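Calcium homeostasis modulator 1 (Oryzias latipes, PDB 6LMT) assembles as an octamer that probably works as a large-pore ion channel of the calcium homeostasis modulator family. Local coordinates at residues Y47-T50 against Y51-L55. Numbering follows the deposited sequence.
With Y01 (cholesterol hemisuccinate), chain J.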
ATOM      1  N   TYR A  47       7.446  44.900   7.356  1.00 82.40           N
ATOM      2  CA  TYR A  47       6.599  43.806   7.767  1.00 82.40           C
ATOM      3  C   TYR A  47       7.353  42.501   7.893  1.00 82.40           C
ATOM      4  O   TYR A  47       6.779  41.532   8.387  1.00 82.40           O
ATOM      5  CB  TYR A  47       5.464  43.650   6.753  1.00 82.40           C
ATOM      6  CG  TYR A  47       4.561  44.846   6.683  1.00 82.40           C
ATOM      7  CD1 TYR A  47       4.244  45.567   7.820  1.00 82.40           C
ATOM      8  CD2 TYR A  47       4.138  45.338   5.462  1.00 82.40           C
ATOM      9  CE1 TYR A  47       3.461  46.686   7.750  1.00 82.40           C
ATOM     10  CE2 TYR A  47       3.363  46.453   5.383  1.00 82.40           C
ATOM     11  CZ  TYR A  47       3.024  47.124   6.528  1.00 82.40           C
ATOM     12  OH  TYR A  47       2.242  48.247   6.454  1.00 82.40           O
ATOM     13  N   ASN A  48       8.619  42.451   7.466  1.00 76.60           N
ATOM     14  CA  ASN A  48       9.371  41.200   7.466  1.00 76.60           C
ATOM     15  C   ASN A  48       9.675  40.717   8.866  1.00 76.60           C
ATOM     16  O   ASN A  48       9.624  39.516   9.131  1.00 76.60           O
ATOM     17  CB  ASN A  48      10.687  41.335   6.722  1.00 76.60           C
ATOM     18  CG  ASN A  48      10.556  41.166   5.269  1.00 76.60           C
ATOM     19  OD1 ASN A  48       9.579  40.642   4.795  1.00 76.60           O
ATOM     20  ND2 ASN A  48      11.620  41.437   4.560  1.00 76.60           N
ATOM     21  N   TYR A  49      10.011  41.635   9.763  1.00 77.56           N
ATOM     22  CA  TYR A  49      10.348  41.263  11.123  1.00 77.56           C
ATOM     23  C   TYR A  49       9.141  40.699  11.857  1.00 77.56           C
ATOM     24  O   TYR A  49       9.245  39.679  12.533  1.00 77.56           O
ATOM     25  CB  TYR A  49      10.920  42.463  11.871  1.00 77.56           C
ATOM     26  CG  TYR A  49      11.364  42.124  13.257  1.00 77.56           C
ATOM     27  CD1 TYR A  49      12.578  41.515  13.475  1.00 77.56           C
ATOM     28  CD2 TYR A  49      10.545  42.368  14.353  1.00 77.56           C
ATOM     29  CE1 TYR A  49      12.975  41.181  14.733  1.00 77.56           C
ATOM     30  CE2 TYR A  49      10.932  42.023  15.610  1.00 77.56           C
ATOM     31  CZ  TYR A  49      12.148  41.437  15.794  1.00 77.56           C
ATOM     32  OH  TYR A  49      12.539  41.104  17.058  1.00 77.56           O
ATOM     33  N   THR A  50       7.986  41.349  11.742  1.00 75.44           N
ATOM     34  CA  THR A  50       6.834  40.887  12.501  1.00 75.44           C
ATOM     35  C   THR A  50       6.259  39.613  11.916  1.00 75.44           C
ATOM     36  O   THR A  50       5.694  38.805  12.649  1.00 75.44           O
ATOM     37  CB  THR A  50       5.760  41.962  12.574  1.00 75.44           C
ATOM     38  OG1 THR A  50       5.183  42.150  11.288  1.00 75.44           O
ATOM     39  CG2 THR A  50       6.371  43.248  12.999  1.00 75.44           C
ATOM     40  N   TYR A  51       6.414  39.403  10.616  1.00 71.81           N
ATOM     41  CA  TYR A  51       5.987  38.146  10.030  1.00 71.81           C
ATOM     42  C   TYR A  51       6.904  37.009  10.452  1.00 71.81           C
ATOM     43  O   TYR A  51       6.433  35.944  10.858  1.00 71.81           O
ATOM     44  CB  TYR A  51       5.937  38.264   8.512  1.00 71.81           C
ATOM     45  CG  TYR A  51       5.445  37.005   7.861  1.00 71.81           C
ATOM     46  CD1 TYR A  51       4.101  36.690   7.859  1.00 71.81           C
ATOM     47  CD2 TYR A  51       6.326  36.110   7.286  1.00 71.81           C
ATOM     48  CE1 TYR A  51       3.651  35.548   7.290  1.00 71.81           C
ATOM     49  CE2 TYR A  51       5.883  34.962   6.732  1.00 71.81           C
ATOM     50  CZ  TYR A  51       4.541  34.691   6.726  1.00 71.81           C
ATOM     51  OH  TYR A  51       4.102  33.537   6.153  1.00 71.81           O
ATOM     52  N   GLY A  52       8.218  37.220  10.360  1.00 72.55           N
ATOM     53  CA  GLY A  52       9.157  36.159  10.669  1.00 72.55           C
ATOM     54  C   GLY A  52       9.220  35.825  12.142  1.00 72.55           C
ATOM     55  O   GLY A  52       9.323  34.660  12.514  1.00 72.55           O
ATOM     56  N   ILE A  53       9.144  36.832  13.001  1.00 75.04           N
ATOM     57  CA  ILE A  53       9.168  36.571  14.431  1.00 75.04           C
ATOM     58  C   ILE A  53       7.785  36.186  14.930  1.00 75.04           C
ATOM     59  O   ILE A  53       7.662  35.411  15.879  1.00 75.04           O
ATOM     60  CB  ILE A  53       9.768  37.788  15.160  1.00 75.04           C
ATOM     61  CG1 ILE A  53      11.170  38.052  14.635  1.00 75.04           C
ATOM     62  CG2 ILE A  53       9.893  37.588  16.625  1.00 75.04           C
ATOM     63  CD1 ILE A  53      12.083  36.878  14.723  1.00 75.04           C
ATOM     64  N   GLY A  54       6.726  36.650  14.271  1.00 71.90           N
ATOM     65  CA  GLY A  54       5.391  36.225  14.632  1.00 71.90           C
ATOM     66  C   GLY A  54       5.116  34.770  14.345  1.00 71.90           C
ATOM     67  O   GLY A  54       4.379  34.127  15.082  1.00 71.90           O
ATOM     68  N   LEU A  55       5.714  34.220  13.296  1.00 74.21           N
ATOM     69  CA  LEU A  55       5.582  32.790  13.057  1.00 74.21           C
ATOM     70  C   LEU A  55       6.429  31.944  13.979  1.00 74.21           C
ATOM     71  O   LEU A  55       6.286  30.724  13.984  1.00 74.21           O
ATOM     72  CB  LEU A  55       5.921  32.442  11.621  1.00 74.21           C
ATOM     73  CG  LEU A  55       4.790  32.762  10.668  1.00 74.21           C
ATOM     74  CD1 LEU A  55       5.252  32.434   9.319  1.00 74.21           C
ATOM     75  CD2 LEU A  55       3.578  31.933  11.011  1.00 74.21           C
TER
HETATM   76  CAA Y01 J 402      11.024  31.935  22.799  1.00 97.77           C
HETATM   77  CBA Y01 J 402      11.225  31.210  21.481  1.00 97.77           C
HETATM   78  CAB Y01 J 402       9.932  31.189  20.686  1.00 97.77           C
HETATM   79  CAN Y01 J 402      12.368  31.828  20.677  1.00 97.77           C
HETATM   80  CAJ Y01 J 402      12.180  33.265  20.266  1.00 97.77           C
HETATM   81  CAO Y01 J 402      13.489  33.955  19.979  1.00 97.77           C
HETATM   82  CBB Y01 J 402      13.406  35.409  19.486  1.00 97.77           C
HETATM   83  CAC Y01 J 402      12.351  36.166  20.288  1.00 97.77           C
HETATM   84  CBE Y01 J 402      14.805  36.059  19.554  1.00 97.77           C
HETATM   85  CAP Y01 J 402      15.920  35.091  19.067  1.00 97.77           C
HETATM   86  CAQ Y01 J 402      16.843  35.896  18.143  1.00 97.77           C
HETATM   87  CBG Y01 J 402      16.629  37.319  18.635  1.00 97.77           C
HETATM   88  CBI Y01 J 402      15.102  37.408  18.822  1.00 97.77           C
HETATM   89  CAE Y01 J 402      14.357  37.436  17.482  1.00 97.77           C
HETATM   90  CAU Y01 J 402      14.870  38.713  19.592  1.00 97.77           C
HETATM   91  CAS Y01 J 402      15.422  39.936  18.844  1.00 97.77           C
HETATM   92  CBF Y01 J 402      16.909  39.827  18.454  1.00 97.77           C
HETATM   93  CBD Y01 J 402      17.211  38.459  17.814  1.00 97.77           C
HETATM   94  CAK Y01 J 402      18.711  38.299  17.621  1.00 97.77           C
HETATM   95  CAI Y01 J 402      19.263  39.470  16.880  1.00 97.77           C
HETATM   96  CAZ Y01 J 402      18.639  40.633  16.768  1.00 97.77           C
HETATM   97  CAV Y01 J 402      19.212  41.734  15.906  1.00 97.77           C
HETATM   98  CBH Y01 J 402      17.373  41.002  17.537  1.00 97.77           C
HETATM   99  CAD Y01 J 402      16.279  41.378  16.519  1.00 97.77           C
HETATM  100  CAT Y01 J 402      17.736  42.251  18.373  1.00 97.77           C
HETATM  101  CAR Y01 J 402      18.342  43.383  17.530  1.00 97.77           C
HETATM  102  CBC Y01 J 402      19.556  42.939  16.751  1.00 97.77           C
HETATM  103  OAW Y01 J 402      19.994  43.999  15.850  1.00 97.77           O
HETATM  104  CAY Y01 J 402      21.185  43.888  15.264  1.00 97.77           C
HETATM  105  OAG Y01 J 402      22.056  43.158  15.642  1.00 97.77           O
HETATM  106  CAM Y01 J 402      21.308  44.780  14.061  1.00 97.77           C
HETATM  107  CAL Y01 J 402      22.575  44.552  13.261  1.00 97.77           C
HETATM  108  CAX Y01 J 402      22.746  45.445  12.045  1.00 97.77           C
HETATM  109  OAH Y01 J 402      21.872  46.304  11.813  1.00 97.77           O
HETATM  110  OAF Y01 J 402      23.754  45.276  11.332  1.00 97.77           O
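Tyr-49 and Ile-53 make a local side-chain contact, four residues apart, in the first turns of helix 48-70, where their side chains form part of a sterol pocket. Ile-53 CG1 lies over one face of the Tyr-49 ring, 3.8 Å from the ring centroid, in a CH-pi contact. The ring reaches this place because Tyr-49 CG stands opposite the backbone N (chi1 -177°). The same pair touches cholesterol hemisuccinate: Tyr-49 OH comes within 3.6 Å of sterol atom CAS, and Ile-53 CD1 packs against the sterol methyl CAE. Tyr-47 is the N-cap residue, and its carbonyl O accepts the first helical bond, from Tyr-51 N at 3.1 Å. Thr-50 OG1 turns back to the same oxygen in a weak bond. Gly-52 N and Ile-53 N continue the pattern to Asn-48 O and Tyr-49 O. Gly-54 N reaches Thr-50 O at 2.9 Å. The Tyr-51 ring extends away from the sterol-binding pair, and its OH bonds to Gln-182 of a neighbouring subunit and to Ser-40 N. Asn-48 ND2 bonds to Ala-156 O. Helix 122-128 packs along this turn: Phe-128 against Tyr-49, Ala-127 against Ile-53 and Cys-126 against Tyr-51.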